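Local coordinates for poly(ADP-ribose) glycohydrolase (Thermomonospora curvata, PDB 3SIG), which hydrolyses the ribose-ribose glycosidic bonds of poly(ADP-ribose), releasing ADP-ribose, through a catalytic domain of the macrodomain clan, at residues A[10-15]-A[155-159]; A[77-82]-A[213-217]; A[102-106]-A[116-122]; A[149-155]-A[167-173]. One frame throughout, in Å; residues are numbered along the deposited sequence. Where two conformers were deposited one is given.

Interaction 1 (A[10-15]-A[155-159]); sequences ETVEIL and VFRDD
Arg157 reaches from the end of strand 147-157 to the N-terminal helix 2-17 and ties that helix to the mixed sheet of the macrodomain fold. The two elements lie well apart, with the axes of 10-15 and 155-157 approaching to 11.5 Å, so long side chains have to bridge the gap. The polar part centres on the guanidinium group. With its chain extended from CG to NE, Arg157 presents NH1 and NH2 end-on to a single carboxylate oxygen: NH2 lies 2.8 Å from Glu10 OE1, which it meets on the anti lone pair, while NH1 makes a more bent bond of 3.2 Å to Glu10 OE1. The carboxylate and guanidinium planes are only 4° apart, a nearly coplanar salt bridge. Glu10 gets there by turning CG anti to its backbone N (chi1 -175°). On its other hydrogen, Arg157 NH2 donates to Thr11 OG1 at 3.0 Å, also close to the guanidinium plane. That hydroxyl is further bonded to the carbonyl oxygen of Arg117, which also accepts from Arg157 NE, and Arg157 NH1 bonds Gly161 O; the group is thus fixed in rotation. A water closes the polar side, donating to Glu10 OE1 at 2.7 Å and accepting from Arg157 NH1 at 3.0 Å.

The apolar part gathers at the far end of the Phe156 ring. Thr11 CG2 meets the ring at its edge, 4.0 Å from Phe156 CZ, and Ile14 CG2 approaches the same carbon obliquely. Leu163 of strand 163-175 touches Ile14, Phe156 and Arg157. Leu15 CD2 also meets that edge, 4.1 Å from Phe156 CZ.

Interaction 2 (A[77-82]-A[213-217]); sequences AARRLT and RRLVL
Arg214 and Val216 face Leu81 and the alanines of helix 74-84, which packs against the mixed sheet of the macrodomain alpha/beta fold. The short segments run nearly antiparallel, at 165°, with their axes 8.9 Å apart. Arg214, at the start of strand 214-217, sends its side chain alongside Leu81 in the opposite direction. A bend at chi3 (-62°) brings its guanidinium group to the backbone of the helix, where NH1 donates to Leu81 O at 2.8 Å and NH2 adds a weak bond of 3.1 Å to Leu81 O. The carbonyl oxygen lies near the guanidinium plane, but NH1 stands above the carbonyl plane. Arg214 NH1 also comes within 3.6 Å of Leu81 CB. Its NE is engaged in a salt bridge with Asp87, so one side chain joins the helix to the following loop. A leucine in place of Arg214 would probably leave Leu81 O without these two donors and Asp87 without its charged mate. Leu215 points away from the helix, and its carbonyl oxygen lies 4.4 Å from Leu81 CD2. Val216 turns back toward the helix and packs against the short side chains that permit this close approach. Its two methyls divide the work: CG2 lies 3.9 Å from Ala78 N, and CG1 is 3.9 Å from Ala77 CB.

Interaction 3 (A[102-106]-A[116-122]); sequences GGFLS and ARSSGLY
The loop between strand 90-94 and helix 111-118 contributes Gly102 to the ADP-ribose pocket, and just beyond it Phe104, in a 3-10 turn, packs against helices 111-118 and 121-125. The Phe104 ring lies between the end of the first helix and the start of the second. Ala116 CB sits over one face in a CH-pi contact, 3.7 Å from the ring centroid and 16° off the normal. The opposite face is covered by its own neighbour, Leu105 CG, so the ring is clamped from both sides.

Tyr122 receives the outer edge of this ring. The pair forms a T-shaped (edge-to-face) stack, with centroids 4.8 Å apart and planes at 64°. Phe104 CE1 approaches Tyr122 CD1 to 3.5 Å, and Phe104 CZ lies over the rim of the tyrosine face at the CG end. With chi1 at 173° the tyrosine ring swings to the side of its own carbonyl carbon, away from the backbone N, and so under that edge. Farther out along the same tyrosine, Leu105 CD1 lies 3.9 Å from Tyr122 OH, the two side chains crossing at about a right angle.

Polar linkage is indirect: a water donates to Phe104 O at 2.8 Å and accepts from Arg117 NH1 at 2.9 Å. Between the two helices the chain turns at Ser119, whose OG accepts from Leu121 N at 3.0 Å in an ST turn, with Gly120 as the N-cap. Around this core, Ala8 of helix 2-17 touches both Phe104 and Leu105, while the turn between the helices makes backbone hydrogen bonds to strand 147-157.

Interaction 4 (A[149-155]-A[167-173]); sequences YSPGVPV and PYRVAFL
Tyr168 O accepts the shortest hydrogen bond joining 149-155 to 167-173 in this antiparallel hairpin, 2.7 Å from Val155 N and nearly in line with the carbonyl (C=O...N 176°). Tyr168 N to Val155 O completes the pair, and Ser150 with Phe172 forms another hydrogen-bonded pair. Between them the register slips by one at a beta bulge, where Gly152 adopts a positive phi and Val153 N rejoins Val170 O at 2.8 Å.

On one face, Tyr168 CG stands between its backbone N and carbonyl carbon (chi1 61°), which folds the ring over Val155. Val155 CB lies 3.8 Å from the ring centroid, and its CG1 is 3.3 Å from Tyr168 OH. A serine for Tyr168 would probably strip Val155 of its aromatic cover and open a gap toward Leu75 of helix 74-84. Val153 CB meets the Phe172 ring at its edge, 3.8 Å from CD2, while Val170 CG2 covers one face.

On the other face Tyr149 CD1 touches Leu173 CD2 at 3.8 Å, and a water joins Arg169 NH1 to Gly152 O. Backbone bonds thus set the register around the bulge, while one face is mainly apolar and the other also carries a charge.

Strand 147-157 connects most of these contacts: interactions 1 and 4 share Val155, and the segment 116-122 of interaction 3 bonds to it through Ser118 O to Phe156 N (2.9 Å) and Gly120 N to Pro154 O (2.9 Å). Interaction 3 also packs on the N-terminal helix of interaction 1, with Thr11 CG2 lying 3.6 Å from Ala116 O. Interaction 2 adjoins the hairpin of interaction 4, where Ala78 CB is 4.0 Å from Val170 CG1. Interaction 3 reaches the bound ADP-ribose directly through Gly102. The side chains of Val216, Phe172 and Arg157 lie about 7, 10 and 12 Å from the ligand, so interactions 2, 4 and 1 stand at increasing distance from it.

Interaction 1 (A[10-15]-A[155-159])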
loop_
_atom_site.group_PDB
_atom_site.type_symbol
_atom_site.label_atom_id
_atom_site.label_comp_id
_atom_site.label_asym_id
_atom_site.label_seq_id
_atom_site.Cartn_x
_atom_site.Cartn_y
_atom_site.Cartn_z
ATOM N N GLU A 10 -16.377 13.146 1.050
ATOM C CA GLU A 10 -16.631 13.194 2.491
ATOM C C GLU A 10 -15.312 13.013 3.270
ATOM O O GLU A 10 -15.060 13.702 4.252
ATOM C CB GLU A 10 -17.611 12.120 2.910
ATOM C CG GLU A 10 -17.996 12.214 4.390
ATOM C CD GLU A 10 -18.953 11.129 4.824
ATOM O OE1 GLU A 10 -18.576 9.950 4.838
ATOM O OE2 GLU A 10 -20.096 11.468 5.176
ATOM N N THR A 11 -14.470 12.105 2.793
ATOM C CA THR A 11 -13.185 11.889 3.450
ATOM C C THR A 11 -12.324 13.148 3.370
ATOM O O THR A 11 -11.723 13.555 4.367
ATOM C CB THR A 11 -12.492 10.696 2.847
ATOM O OG1 THR A 11 -13.227 9.537 3.221
ATOM C CG2 THR A 11 -11.033 10.559 3.355
ATOM N N VAL A 12 -12.267 13.798 2.216
ATOM C CA VAL A 12 -11.548 15.055 2.152
ATOM C C VAL A 12 -12.104 16.102 3.120
ATOM O O VAL A 12 -11.320 16.804 3.742
ATOM C CB VAL A 12 -11.543 15.582 0.723
ATOM C CG1 VAL A 12 -11.100 17.069 0.696
ATOM C CG2 VAL A 12 -10.636 14.712 -0.126
ATOM N N GLU A 13 -13.429 16.193 3.266
ATOM C CA GLU A 13 -14.052 17.102 4.242
ATOM C C GLU A 13 -13.606 16.751 5.669
ATOM O O GLU A 13 -13.264 17.621 6.467
ATOM C CB GLU A 13 -15.594 17.064 4.167
ATOM C CG GLU A 13 -16.273 17.916 5.261
ATOM C CD GLU A 13 -17.814 17.922 5.218
ATOM O OE1 GLU A 13 -18.399 17.408 4.246
ATOM O OE2 GLU A 13 -18.435 18.447 6.169
ATOM N N ILE A 14 -13.614 15.462 5.963
ATOM C CA ILE A 14 -13.219 14.958 7.280
ATOM C C ILE A 14 -11.782 15.347 7.577
ATOM O O ILE A 14 -11.454 15.796 8.687
ATOM C CB ILE A 14 -13.434 13.432 7.375
ATOM C CG1 ILE A 14 -14.920 13.141 7.520
ATOM C CG2 ILE A 14 -12.652 12.836 8.537
ATOM C CD1 ILE A 14 -15.255 11.712 7.277
ATOM N N LEU A 15 -10.911 15.201 6.574
ATOM C CA LEU A 15 -9.502 15.523 6.774
ATOM C C LEU A 15 -9.318 17.029 6.965
ATOM O O LEU A 15 -8.411 17.427 7.696
ATOM C CB LEU A 15 -8.615 14.980 5.646
ATOM C CG LEU A 15 -8.666 13.471 5.460
ATOM C CD1 LEU A 15 -7.925 13.052 4.192
ATOM C CD2 LEU A 15 -8.070 12.736 6.633
ATOM N N VAL A 155 -6.910 5.090 10.068
ATOM C CA VAL A 155 -7.859 4.396 9.205
ATOM C C VAL A 155 -9.188 4.437 9.920
ATOM O O VAL A 155 -9.283 4.068 11.100
ATOM C CB VAL A 155 -7.431 2.940 8.965
ATOM C CG1 VAL A 155 -8.416 2.220 8.065
ATOM C CG2 VAL A 155 -6.060 2.894 8.354
ATOM N N PHE A 156 -10.215 4.890 9.220
ATOM C CA PHE A 156 -11.503 5.187 9.850
ATOM C C PHE A 156 -12.711 4.759 9.020
ATOM O O PHE A 156 -13.835 5.193 9.345
ATOM C CB PHE A 156 -11.589 6.684 10.256
ATOM C CG PHE A 156 -11.198 7.654 9.159
ATOM C CD1 PHE A 156 -9.947 8.247 9.164
ATOM C CD2 PHE A 156 -12.080 7.984 8.141
ATOM C CE1 PHE A 156 -9.586 9.131 8.166
ATOM C CE2 PHE A 156 -11.712 8.858 7.132
ATOM C CZ PHE A 156 -10.461 9.419 7.142
ATOM N N ARG A 157 -12.547 3.875 8.026
ATOM C CA ARG A 157 -13.684 3.229 7.371
ATOM C C ARG A 157 -13.454 1.740 7.257
ATOM O O ARG A 157 -12.284 1.296 7.164
ATOM C CB ARG A 157 -13.981 3.772 5.967
ATOM C CG ARG A 157 -14.300 5.229 5.881
ATOM C CD ARG A 157 -14.809 5.593 4.491
ATOM N NE ARG A 157 -14.861 7.028 4.343
ATOM C CZ ARG A 157 -15.948 7.739 4.561
ATOM N NH1 ARG A 157 -17.069 7.151 4.911
ATOM N NH2 ARG A 157 -15.906 9.054 4.426
ATOM N N ASP A 158 -14.531 0.962 7.216
ATOM C CA ASP A 158 -14.464 -0.460 6.893
ATOM C C ASP A 158 -14.572 -0.683 5.381
ATOM O O ASP A 158 -14.611 0.267 4.627
ATOM C CB ASP A 158 -15.522 -1.240 7.658
ATOM C CG ASP A 158 -16.945 -0.933 7.210
ATOM O OD1 ASP A 158 -17.216 -0.303 6.166
ATOM O OD2 ASP A 158 -17.874 -1.388 7.931
ATOM N N ASP A 159 -14.671 -1.953 4.968
ATOM C CA ASP A 159 -14.638 -2.307 3.542
ATOM C C ASP A 159 -15.854 -1.725 2.800
ATOM O O ASP A 159 -15.790 -1.414 1.602
ATOM C CB ASP A 159 -14.604 -3.834 3.360
ATOM C CG ASP A 159 -13.274 -4.469 3.759
ATOM O OD1 ASP A 159 -12.222 -3.771 3.757
ATOM O OD2 ASP A 159 -13.306 -5.693 4.064
HETATM O O HOH W 1 -19.981 7.724 5.592
#

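Interaction 2 (A[77-82]-A[213-217])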
loop_
_atom_site.group_PDB
_atom_site.type_symbol
_atom_site.label_atom_id
_atom_site.label_comp_id
_atom_site.label_asym_id
_atom_site.label_seq_id
_atom_site.Cartn_x
_atom_site.Cartn_y
_atom_site.Cartn_z
ATOM N N ALA A 77 -7.115 -6.924 6.634
ATOM C CA ALA A 77 -5.980 -7.633 7.216
ATOM C C ALA A 77 -5.276 -6.730 8.220
ATOM O O ALA A 77 -4.898 -7.177 9.324
ATOM C CB ALA A 77 -4.996 -8.095 6.123
ATOM N N ALA A 78 -5.039 -5.486 7.878
ATOM C CA ALA A 78 -4.393 -4.547 8.795
ATOM C C ALA A 78 -5.182 -4.378 10.079
ATOM O O ALA A 78 -4.610 -4.381 11.176
ATOM C CB ALA A 78 -4.195 -3.230 8.141
ATOM N N ARG A 79 -6.503 -4.326 9.991
ATOM C CA ARG A 79 -7.332 -4.158 11.172
ATOM C C ARG A 79 -7.251 -5.372 12.065
ATOM O O ARG A 79 -7.207 -5.253 13.298
ATOM C CB ARG A 79 -8.746 -3.886 10.713
ATOM C CG ARG A 79 -9.682 -3.402 11.792
ATOM C CD ARG A 79 -11.029 -3.074 11.189
ATOM N NE ARG A 79 -11.985 -2.643 12.197
ATOM C CZ ARG A 79 -13.299 -2.611 12.021
ATOM N NH1 ARG A 79 -13.821 -2.957 10.868
ATOM N NH2 ARG A 79 -14.107 -2.225 13.001
ATOM N N ARG A 80 -7.286 -6.560 11.469
ATOM C CA ARG A 80 -7.178 -7.810 12.205
ATOM C C ARG A 80 -5.871 -7.861 12.978
ATOM O O ARG A 80 -5.840 -8.178 14.173
ATOM C CB ARG A 80 -7.325 -8.998 11.261
ATOM C CG ARG A 80 -7.077 -10.329 11.931
ATOM C CD ARG A 80 -7.377 -11.529 11.032
ATOM N NE ARG A 80 -6.598 -11.540 9.786
ATOM C CZ ARG A 80 -5.439 -12.167 9.621
ATOM N NH1 ARG A 80 -4.875 -12.844 10.615
ATOM N NH2 ARG A 80 -4.829 -12.134 8.448
ATOM N N LEU A 81 -4.769 -7.589 12.306
ATOM C CA LEU A 81 -3.476 -7.627 12.960
ATOM C C LEU A 81 -3.358 -6.559 14.047
ATOM O O LEU A 81 -2.790 -6.812 15.108
ATOM C CB LEU A 81 -2.363 -7.481 11.932
ATOM C CG LEU A 81 -1.861 -8.780 11.284
ATOM C CD1 LEU A 81 -2.949 -9.666 10.676
ATOM C CD2 LEU A 81 -0.766 -8.448 10.254
ATOM N N THR A 82 -3.902 -5.381 13.800
ATOM C CA THR A 82 -3.771 -4.283 14.743
ATOM C C THR A 82 -4.540 -4.601 16.030
ATOM O O THR A 82 -4.083 -4.249 17.120
ATOM C CB THR A 82 -4.282 -2.985 14.115
ATOM O OG1 THR A 82 -3.442 -2.648 13.023
ATOM C CG2 THR A 82 -4.223 -1.843 15.127
ATOM N N ARG A 213 7.496 -5.070 12.188
ATOM C CA ARG A 213 7.684 -6.496 12.161
ATOM C C ARG A 213 6.512 -7.246 11.552
ATOM O O ARG A 213 6.632 -8.434 11.269
ATOM C CB ARG A 213 7.915 -7.019 13.567
ATOM C CG ARG A 213 9.064 -6.347 14.318
ATOM C CD ARG A 213 10.338 -7.152 14.211
ATOM N NE ARG A 213 10.217 -8.449 14.875
ATOM C CZ ARG A 213 10.542 -9.616 14.320
ATOM N NH1 ARG A 213 11.015 -9.664 13.082
ATOM N NH2 ARG A 213 10.397 -10.743 15.008
ATOM N N ARG A 214 5.398 -6.566 11.314
ATOM C CA ARG A 214 4.224 -7.190 10.698
ATOM C C ARG A 214 3.792 -6.367 9.472
ATOM O O ARG A 214 3.688 -5.136 9.545
ATOM C CB ARG A 214 3.089 -7.310 11.729
ATOM C CG ARG A 214 3.529 -8.134 12.921
ATOM C CD ARG A 214 2.400 -8.459 13.892
ATOM N NE ARG A 214 1.846 -7.233 14.468
ATOM C CZ ARG A 214 0.585 -7.078 14.855
ATOM N NH1 ARG A 214 -0.266 -8.080 14.806
ATOM N NH2 ARG A 214 0.201 -5.896 15.309
ATOM N N LEU A 215 3.617 -7.080 8.353
ATOM C CA LEU A 215 3.328 -6.482 7.063
ATOM C C LEU A 215 2.065 -7.000 6.457
ATOM O O LEU A 215 1.697 -8.185 6.591
ATOM C CB LEU A 215 4.412 -6.789 6.061
ATOM C CG LEU A 215 5.850 -6.547 6.509
ATOM C CD1 LEU A 215 6.819 -6.912 5.375
ATOM C CD2 LEU A 215 6.118 -5.140 7.008
ATOM N N VAL A 216 1.446 -6.128 5.700
ATOM C CA VAL A 216 0.353 -6.533 4.820
ATOM C C VAL A 216 0.786 -6.213 3.388
ATOM O O VAL A 216 0.912 -5.034 3.024
ATOM C CB VAL A 216 -0.995 -5.863 5.151
ATOM C CG1 VAL A 216 -2.053 -6.355 4.188
ATOM C CG2 VAL A 216 -1.428 -6.155 6.609
ATOM N N LEU A 217 1.027 -7.269 2.628
ATOM C CA LEU A 217 1.433 -7.214 1.222
ATOM C C LEU A 217 0.307 -7.833 0.396
ATOM O O LEU A 217 -0.791 -8.091 0.906
ATOM C CB LEU A 217 2.747 -7.992 1.012
ATOM C CG LEU A 217 3.913 -7.533 1.890
ATOM C CD1 LEU A 217 5.137 -8.407 1.643
ATOM C CD2 LEU A 217 4.245 -6.088 1.672
#

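Interaction 3 (A[102-106]-A[116-122])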
loop_
_atom_site.group_PDB
_atom_site.type_symbol
_atom_site.label_atom_id
_atom_site.label_comp_id
_atom_site.label_asym_id
_atom_site.label_seq_id
_atom_site.Cartn_x
_atom_site.Cartn_y
_atom_site.Cartn_z
ATOM N N GLY A 102 -4.471 8.016 -6.295
ATOM C CA GLY A 102 -4.940 7.555 -7.573
ATOM C C GLY A 102 -6.127 8.365 -8.045
ATOM O O GLY A 102 -6.129 9.585 -7.974
ATOM N N GLY A 103 -7.136 7.672 -8.542
ATOM C CA GLY A 103 -8.350 8.333 -9.007
ATOM C C GLY A 103 -9.463 8.441 -7.958
ATOM O O GLY A 103 -10.653 8.442 -8.298
ATOM N N PHE A 104 -9.125 8.473 -6.671
ATOM C CA PHE A 104 -10.172 8.265 -5.697
ATOM C C PHE A 104 -11.261 9.313 -5.782
ATOM O O PHE A 104 -12.440 8.984 -5.602
ATOM C CB PHE A 104 -9.633 8.067 -4.270
ATOM C CG PHE A 104 -9.305 9.320 -3.497
ATOM C CD1 PHE A 104 -8.239 10.136 -3.849
ATOM C CD2 PHE A 104 -10.008 9.605 -2.344
ATOM C CE1 PHE A 104 -7.933 11.250 -3.096
ATOM C CE2 PHE A 104 -9.692 10.699 -1.567
ATOM C CZ PHE A 104 -8.654 11.532 -1.955
ATOM N N LEU A 105 -10.891 10.572 -6.023
ATOM C CA LEU A 105 -11.888 11.643 -6.056
ATOM C C LEU A 105 -12.794 11.599 -7.263
ATOM O O LEU A 105 -13.860 12.207 -7.227
ATOM C CB LEU A 105 -11.222 13.007 -5.872
ATOM C CG LEU A 105 -10.804 13.258 -4.415
ATOM C CD1 LEU A 105 -9.693 14.323 -4.358
ATOM C CD2 LEU A 105 -11.964 13.628 -3.534
ATOM N N SER A 106 -12.404 10.876 -8.301
ATOM C CA SER A 106 -13.302 10.647 -9.430
ATOM C C SER A 106 -14.118 9.372 -9.272
ATOM O O SER A 106 -14.841 8.967 -10.185
ATOM C CB SER A 106 -12.469 10.510 -10.705
ATOM O OG SER A 106 -11.673 11.659 -10.919
ATOM N N ALA A 116 -7.297 5.537 0.131
ATOM C CA ALA A 116 -7.490 6.977 0.206
ATOM C C ALA A 116 -8.908 7.366 0.667
ATOM O O ALA A 116 -9.090 8.370 1.333
ATOM C CB ALA A 116 -7.162 7.620 -1.161
ATOM N N ARG A 117 -9.899 6.554 0.354
ATOM C CA ARG A 117 -11.246 6.847 0.796
ATOM C C ARG A 117 -11.402 6.556 2.271
ATOM O O ARG A 117 -12.345 7.041 2.901
ATOM C CB ARG A 117 -12.263 5.964 0.058
ATOM C CG ARG A 117 -12.576 6.400 -1.377
ATOM C CD ARG A 117 -13.872 5.794 -1.964
ATOM N NE ARG A 117 -13.903 4.357 -1.795
ATOM C CZ ARG A 117 -13.300 3.480 -2.579
ATOM N NH1 ARG A 117 -12.640 3.869 -3.661
ATOM N NH2 ARG A 117 -13.341 2.202 -2.261
ATOM N N SER A 118 -10.548 5.716 2.834
ATOM C CA SER A 118 -10.792 5.105 4.150
ATOM C C SER A 118 -9.870 5.573 5.248
ATOM O O SER A 118 -9.963 5.031 6.354
ATOM C CB SER A 118 -10.648 3.585 4.034
ATOM O OG SER A 118 -11.469 3.062 3.004
ATOM N N SER A 119 -8.983 6.520 4.972
ATOM C CA SER A 119 -7.908 6.807 5.914
ATOM C C SER A 119 -7.401 8.223 5.717
ATOM O O SER A 119 -7.924 8.961 4.864
ATOM C CB SER A 119 -6.734 5.830 5.697
ATOM O OG SER A 119 -6.023 6.132 4.509
ATOM N N GLY A 120 -6.354 8.583 6.448
ATOM C CA GLY A 120 -5.650 9.823 6.196
ATOM C C GLY A 120 -4.544 9.769 5.159
ATOM O O GLY A 120 -3.787 10.735 5.030
ATOM N N LEU A 121 -4.506 8.702 4.382
ATOM C CA LEU A 121 -3.387 8.524 3.469
ATOM C C LEU A 121 -3.228 9.676 2.493
ATOM O O LEU A 121 -2.114 10.095 2.216
ATOM C CB LEU A 121 -3.541 7.216 2.707
ATOM C CG LEU A 121 -2.425 6.905 1.706
ATOM C CD1 LEU A 121 -1.037 6.826 2.358
ATOM C CD2 LEU A 121 -2.784 5.610 0.979
ATOM N N TYR A 122 -4.313 10.189 1.922
ATOM C CA TYR A 122 -4.205 11.297 0.961
ATOM C C TYR A 122 -3.547 12.516 1.562
ATOM O O TYR A 122 -2.838 13.222 0.874
ATOM C CB TYR A 122 -5.598 11.662 0.459
ATOM C CG TYR A 122 -5.790 12.886 -0.413
ATOM C CD1 TYR A 122 -5.225 12.976 -1.662
ATOM C CD2 TYR A 122 -6.633 13.910 0.006
ATOM C CE1 TYR A 122 -5.512 14.088 -2.470
ATOM C CE2 TYR A 122 -6.891 14.982 -0.788
ATOM C CZ TYR A 122 -6.326 15.049 -1.991
ATOM O OH TYR A 122 -6.628 16.155 -2.778
HETATM O O HOH W 2 -12.894 6.216 -5.289
#

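Interaction 4 (A[149-155]-A[167-173])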
loop_
_atom_site.group_PDB
_atom_site.type_symbol
_atom_site.label_atom_id
_atom_site.label_comp_id
_atom_site.label_asym_id
_atom_site.label_seq_id
_atom_site.Cartn_x
_atom_site.Cartn_y
_atom_site.Cartn_z
ATOM N N TYR A 149 7.032 6.917 2.794
ATOM C CA TYR A 149 6.743 6.266 4.052
ATOM C C TYR A 149 5.825 7.188 4.851
ATOM O O TYR A 149 6.178 8.348 5.132
ATOM C CB TYR A 149 8.029 5.981 4.846
ATOM C CG TYR A 149 7.740 5.408 6.228
ATOM C CD1 TYR A 149 7.255 4.123 6.381
ATOM C CD2 TYR A 149 7.916 6.188 7.319
ATOM C CE1 TYR A 149 6.972 3.605 7.646
ATOM C CE2 TYR A 149 7.634 5.697 8.588
ATOM C CZ TYR A 149 7.148 4.408 8.717
ATOM O OH TYR A 149 6.855 3.923 9.989
ATOM N N SER A 150 4.676 6.653 5.233
ATOM C CA SER A 150 3.630 7.408 5.963
ATOM C C SER A 150 3.334 6.726 7.296
ATOM O O SER A 150 2.637 5.731 7.340
ATOM C CB SER A 150 2.350 7.467 5.124
ATOM O OG SER A 150 2.583 7.981 3.822
ATOM N N PRO A 151 3.866 7.264 8.395
ATOM C CA PRO A 151 3.711 6.601 9.704
ATOM C C PRO A 151 2.395 6.940 10.367
ATOM O O PRO A 151 1.915 8.079 10.268
ATOM C CB PRO A 151 4.850 7.182 10.541
ATOM C CG PRO A 151 5.040 8.575 9.988
ATOM C CD PRO A 151 4.740 8.443 8.474
ATOM N N GLY A 152 1.787 5.991 11.059
ATOM C CA GLY A 152 0.681 6.324 11.935
ATOM C C GLY A 152 -0.522 6.948 11.257
ATOM O O GLY A 152 -1.208 7.779 11.831
ATOM N N VAL A 153 -0.843 6.519 10.044
ATOM C CA VAL A 153 -1.985 7.055 9.327
ATOM C C VAL A 153 -3.251 6.483 9.953
ATOM O O VAL A 153 -3.435 5.258 10.036
ATOM C CB VAL A 153 -1.929 6.666 7.840
ATOM C CG1 VAL A 153 -3.159 7.154 7.127
ATOM C CG2 VAL A 153 -0.671 7.247 7.206
ATOM N N PRO A 154 -4.200 7.342 10.345
ATOM C CA PRO A 154 -5.447 6.832 10.894
ATOM C C PRO A 154 -6.324 6.239 9.782
ATOM O O PRO A 154 -6.465 6.836 8.706
ATOM C CB PRO A 154 -6.082 8.073 11.542
ATOM C CG PRO A 154 -5.474 9.211 10.853
ATOM C CD PRO A 154 -4.105 8.800 10.428
ATOM N N VAL A 155 -6.910 5.090 10.068
ATOM C CA VAL A 155 -7.859 4.396 9.205
ATOM C C VAL A 155 -9.188 4.437 9.920
ATOM O O VAL A 155 -9.283 4.068 11.100
ATOM C CB VAL A 155 -7.431 2.940 8.965
ATOM C CG1 VAL A 155 -8.416 2.220 8.065
ATOM C CG2 VAL A 155 -6.060 2.894 8.354
ATOM N N PRO A 167 -11.132 4.338 15.272
ATOM C CA PRO A 167 -10.094 4.300 14.232
ATOM C C PRO A 167 -8.842 3.573 14.716
ATOM O O PRO A 167 -8.602 3.441 15.894
ATOM C CB PRO A 167 -9.800 5.772 13.979
ATOM C CG PRO A 167 -10.295 6.479 15.231
ATOM C CD PRO A 167 -11.379 5.698 15.776
ATOM N N TYR A 168 -8.052 3.097 13.785
ATOM C CA TYR A 168 -6.784 2.461 14.108
ATOM C C TYR A 168 -5.726 3.075 13.236
ATOM O O TYR A 168 -6.048 3.667 12.234
ATOM C CB TYR A 168 -6.868 0.925 13.974
ATOM C CG TYR A 168 -7.197 0.400 12.606
ATOM C CD1 TYR A 168 -8.477 0.430 12.116
ATOM C CD2 TYR A 168 -6.199 -0.095 11.774
ATOM C CE1 TYR A 168 -8.787 -0.027 10.870
ATOM C CE2 TYR A 168 -6.496 -0.567 10.538
ATOM C CZ TYR A 168 -7.779 -0.529 10.057
ATOM O OH TYR A 168 -8.071 -1.022 8.782
ATOM N N ARG A 169 -4.470 2.946 13.591
ATOM C CA ARG A 169 -3.375 3.500 12.833
ATOM C C ARG A 169 -2.460 2.448 12.249
ATOM O O ARG A 169 -2.137 1.471 12.913
ATOM C CB ARG A 169 -2.554 4.447 13.691
ATOM C CG ARG A 169 -3.313 5.727 14.064
ATOM C CD ARG A 169 -2.412 6.807 14.699
ATOM N NE ARG A 169 -2.074 6.399 16.047
ATOM C CZ ARG A 169 -1.280 7.099 16.856
ATOM N NH1 ARG A 169 -0.736 8.231 16.439
ATOM N NH2 ARG A 169 -1.023 6.660 18.085
ATOM N N VAL A 170 -2.055 2.657 11.001
ATOM C CA VAL A 170 -1.061 1.819 10.325
ATOM C C VAL A 170 -0.067 2.690 9.632
ATOM O O VAL A 170 -0.368 3.851 9.299
ATOM C CB VAL A 170 -1.722 0.904 9.277
ATOM C CG1 VAL A 170 -2.882 0.108 9.899
ATOM C CG2 VAL A 170 -2.268 1.688 8.102
ATOM N N ALA A 171 1.090 2.146 9.309
ATOM C CA ALA A 171 2.022 2.815 8.408
ATOM C C ALA A 171 1.736 2.351 6.995
ATOM O O ALA A 171 1.409 1.176 6.746
ATOM C CB ALA A 171 3.445 2.507 8.777
ATOM N N PHE A 172 1.899 3.264 6.047
ATOM C CA PHE A 172 1.836 2.917 4.628
ATOM C C PHE A 172 3.182 3.062 3.962
ATOM O O PHE A 172 3.976 3.972 4.298
ATOM C CB PHE A 172 0.784 3.730 3.878
ATOM C CG PHE A 172 -0.640 3.342 4.208
ATOM C CD1 PHE A 172 -1.203 2.187 3.698
ATOM C CD2 PHE A 172 -1.403 4.104 5.080
ATOM C CE1 PHE A 172 -2.503 1.822 4.021
ATOM C CE2 PHE A 172 -2.727 3.757 5.387
ATOM C CZ PHE A 172 -3.262 2.613 4.857
ATOM N N LEU A 173 3.406 2.175 2.996
ATOM C CA LEU A 173 4.563 2.199 2.116
ATOM C C LEU A 173 4.014 2.380 0.723
ATOM O O LEU A 173 3.300 1.496 0.237
ATOM C CB LEU A 173 5.314 0.871 2.213
ATOM C CG LEU A 173 5.654 0.407 3.641
ATOM C CD1 LEU A 173 5.901 -1.061 3.770
ATOM C CD2 LEU A 173 6.831 1.158 4.111
HETATM O O HOH W 3 2.843 5.873 2.107
HETATM O O HOH W 4 -0.424 9.501 13.759
#